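Local atomic coordinates of Alpha/beta hydrolase fold protein (Ochrobactrum, PDB entry 4G9G), a protein that probably hydrolyses ester bonds and, as an AHL-lactonase, is thought to open the lactone ring of acyl-homoserine lactones. Residues T10-I15 with Y80-T85. The protein carries 1 engineered substitution. Sequence-based numbering, arbitrary orientation.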
ATOM      1  N   THR A  10      10.253  13.367  11.081  1.00 15.36           N
ATOM      2  CA  THR A  10       9.379  12.591  11.955  1.00 12.99           C
ATOM      3  C   THR A  10      10.201  11.796  12.955  1.00 16.15           C
ATOM      4  O   THR A  10      11.427  11.714  12.852  1.00 15.20           O
ATOM      5  CB  THR A  10       8.450  11.609  11.181  1.00 14.55           C
ATOM      6  OG1 THR A  10       9.172  10.412  10.847  1.00 13.27           O
ATOM      7  CG2 THR A  10       7.882  12.258   9.915  1.00 15.36           C
ATOM      8  N   SER A  11       9.518  11.197  13.923  1.00 13.19           N
ATOM      9  CA  SER A  11      10.205  10.401  14.927  1.00 16.29           C
ATOM     10  C   SER A  11      10.887   9.181  14.309  1.00 13.33           C
ATOM     11  O   SER A  11      11.804   8.618  14.908  1.00 15.04           O
ATOM     12  CB  SER A  11       9.248   9.973  16.043  1.00 15.12           C
ATOM     13  OG  SER A  11       8.337   8.991  15.584  1.00 14.92           O
ATOM     14  N   HIS A  12      10.453   8.789  13.112  1.00 13.72           N
ATOM     15  CA  HIS A  12      11.000   7.628  12.413  1.00 14.24           C
ATOM     16  C   HIS A  12      12.189   7.979  11.525  1.00 15.40           C
ATOM     17  O   HIS A  12      12.900   7.092  11.049  1.00 17.74           O
ATOM     18  CB  HIS A  12       9.922   6.972  11.546  1.00 13.70           C
ATOM     19  CG  HIS A  12       8.872   6.258  12.331  1.00 12.08           C
ATOM     20  ND1 HIS A  12       7.763   6.892  12.847  1.00 15.39           N
ATOM     21  CD2 HIS A  12       8.764   4.958  12.690  1.00  9.79           C
ATOM     22  CE1 HIS A  12       7.018   6.012  13.489  1.00  9.40           C
ATOM     23  NE2 HIS A  12       7.608   4.834  13.420  1.00 16.72           N
ATOM     24  N   GLY A  13      12.402   9.270  11.302  1.00 13.43           N
ATOM     25  CA  GLY A  13      13.397   9.727  10.351  1.00 14.67           C
ATOM     26  C   GLY A  13      12.790  10.756   9.418  1.00 15.56           C
ATOM     27  O   GLY A  13      11.669  11.221   9.631  1.00 15.10           O
ATOM     28  N   ARG A  14      13.522  11.116   8.374  1.00 13.74           N
ATOM     29  CA  ARG A  14      13.033  12.130   7.453  1.00 14.23           C
ATOM     30  C   ARG A  14      12.231  11.444   6.354  1.00 15.48           C
ATOM     31  O   ARG A  14      12.761  10.609   5.622  1.00 14.57           O
ATOM     32  CB  ARG A  14      14.196  12.928   6.869  1.00 17.37           C
ATOM     33  CG  ARG A  14      13.768  14.215   6.195  1.00 19.76           C
ATOM     34  CD  ARG A  14      14.954  14.970   5.627  1.00 22.30           C
ATOM     35  NE  ARG A  14      15.635  14.201   4.592  1.00 23.43           N
ATOM     36  CZ  ARG A  14      16.882  13.752   4.689  1.00 27.36           C
ATOM     37  NH1 ARG A  14      17.600  14.001   5.775  1.00 31.78           N
ATOM     38  NH2 ARG A  14      17.413  13.061   3.689  1.00 26.97           N
ATOM     39  N   ILE A  15      10.953  11.786   6.241  0.62 10.73           N
ATOM     40  CA  ILE A  15      10.066  11.096   5.310  0.62 13.55           C
ATOM     41  C   ILE A  15       9.717  11.972   4.115  0.62 14.31           C
ATOM     42  O   ILE A  15       9.193  13.075   4.267  0.62 16.25           O
ATOM     43  CB  ILE A  15       8.785  10.602   6.019  0.62 10.84           C
ATOM     44  CG1 ILE A  15       9.146   9.537   7.056  0.62 17.61           C
ATOM     45  CG2 ILE A  15       7.783  10.039   5.019  0.62 10.84           C
ATOM     46  CD1 ILE A  15       7.962   8.996   7.830  0.62 16.88           C
ATOM     47  N   TYR A  80       5.182   0.776  10.363  1.00  6.04           N
ATOM     48  CA  TYR A  80       4.909   1.622   9.208  1.00  6.99           C
ATOM     49  C   TYR A  80       3.567   2.338   9.351  1.00  5.90           C
ATOM     50  O   TYR A  80       3.432   3.498   8.933  1.00  6.63           O
ATOM     51  CB  TYR A  80       4.884   0.776   7.942  1.00  5.77           C
ATOM     52  CG  TYR A  80       6.216   0.231   7.454  1.00  6.57           C
ATOM     53  CD1 TYR A  80       7.334   1.044   7.333  1.00  6.80           C
ATOM     54  CD2 TYR A  80       6.333  -1.104   7.093  1.00  6.45           C
ATOM     55  CE1 TYR A  80       8.546   0.525   6.849  1.00  7.33           C
ATOM     56  CE2 TYR A  80       7.515  -1.617   6.611  1.00  8.22           C
ATOM     57  CZ  TYR A  80       8.612  -0.798   6.486  1.00  7.09           C
ATOM     58  OH  TYR A  80       9.805  -1.315   6.007  1.00  8.70           O
ATOM     59  N   ALA A  81       2.573   1.654   9.914  1.00  5.93           N
ATOM     60  CA  ALA A  81       1.273   2.276  10.164  1.00  6.79           C
ATOM     61  C   ALA A  81       1.444   3.428  11.139  1.00  7.38           C
ATOM     62  O   ALA A  81       0.839   4.487  10.966  1.00  7.26           O
ATOM     63  CB  ALA A  81       0.270   1.267  10.705  1.00  7.71           C
ATOM     64  N   ASP A  82       2.278   3.228  12.147  0.54  7.52           N
ATOM     65  CA  ASP A  82       2.564   4.285  13.092  0.54  7.15           C
ATOM     66  C   ASP A  82       3.245   5.480  12.410  0.54  6.31           C
ATOM     67  O   ASP A  82       2.917   6.633  12.694  0.54  8.39           O
ATOM     68  CB  ASP A  82       3.424   3.756  14.228  0.54  6.98           C
ATOM     69  CG  ASP A  82       3.624   4.774  15.286  0.54 11.52           C
ATOM     70  OD1 ASP A  82       2.623   5.105  15.950  0.54 11.98           O
ATOM     71  OD2 ASP A  82       4.760   5.259  15.434  0.54 16.14           O
ATOM     72  N   ALA A  83       4.185   5.207  11.511  1.00  7.47           N
ATOM     73  CA  ALA A  83       4.849   6.268  10.760  1.00  8.29           C
ATOM     74  C   ALA A  83       3.890   7.041   9.854  1.00  8.19           C
ATOM     75  O   ALA A  83       3.941   8.277   9.787  1.00  8.95           O
ATOM     76  CB  ALA A  83       6.018   5.712   9.949  1.00  9.11           C
ATOM     77  N   MET A  84       3.024   6.325   9.145  1.00  8.70           N
ATOM     78  CA  MET A  84       2.093   6.991   8.237  1.00  6.65           C
ATOM     79  C   MET A  84       1.060   7.795   9.020  1.00  7.44           C
ATOM     80  O   MET A  84       0.647   8.870   8.592  1.00  9.05           O
ATOM     81  CB  MET A  84       1.423   5.986   7.300  1.00  8.95           C
ATOM     82  CG  MET A  84       2.396   5.324   6.322  1.00  8.85           C
ATOM     83  SD  MET A  84       3.271   6.485   5.232  1.00 11.06           S
ATOM     84  CE  MET A  84       4.828   6.671   6.098  1.00 14.18           C
ATOM     85  N   THR A  85       0.672   7.292  10.185  1.00  8.50           N
ATOM     86  CA  THR A  85      -0.240   8.026  11.049  1.00  9.20           C
ATOM     87  C   THR A  85       0.405   9.333  11.516  1.00  9.82           C
ATOM     88  O   THR A  85      -0.243  10.391  11.507  1.00 12.21           O
ATOM     89  CB  THR A  85      -0.704   7.169  12.229  1.00  8.83           C
ATOM     90  OG1 THR A  85      -1.342   5.988  11.729  1.00 10.99           O
ATOM     91  CG2 THR A  85      -1.697   7.929  13.084  1.00 10.43           C
TER
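The imidazole of His12 lies flat on Ala83, whose CB sits 3.6 Å from the ring centroid and only 10° off the ring normal, a CH-pi contact of methyl on face. His12 belongs to the type I turn from Thr10 to Gly13, which joins the outermost strand 4-10 to its antiparallel neighbour 13-19, and its ring sets that turn against helix 77-90. With CG anti to its carbonyl carbon (chi1 -71°), the ring swings out of the turn towards the helix. At its edge, in the ring plane, one of two Asp82 conformers brings OD2 to 3.1 Å from His12 CE1; ring and carboxylate planes are 58° apart. This is a close polar approach to a carbon, and the carboxylate's stronger partner is Arg73, through a salt bridge. The ring's ND1 has a weak hydrogen bond to Glu86 OE1. Ile15, in one of its two conformers, sets CD1 against Ala83 CB and, at 4.3 Å, the terminal CE of Met84. The turn itself is pinned by Thr10 OG1, which accepts from His12 N in an ST turn and donates to Gly13 O, 2.9 Å away. Replacing His12 by an alanine would remove the ring, which is likely to uncover the Ala83 methyl and cost Glu86 its weak bond. The chemistry is mostly apolar and dispersive; the carboxylates might favour a positive ring, but nearby Arg73 would work against it, leaving the balance open.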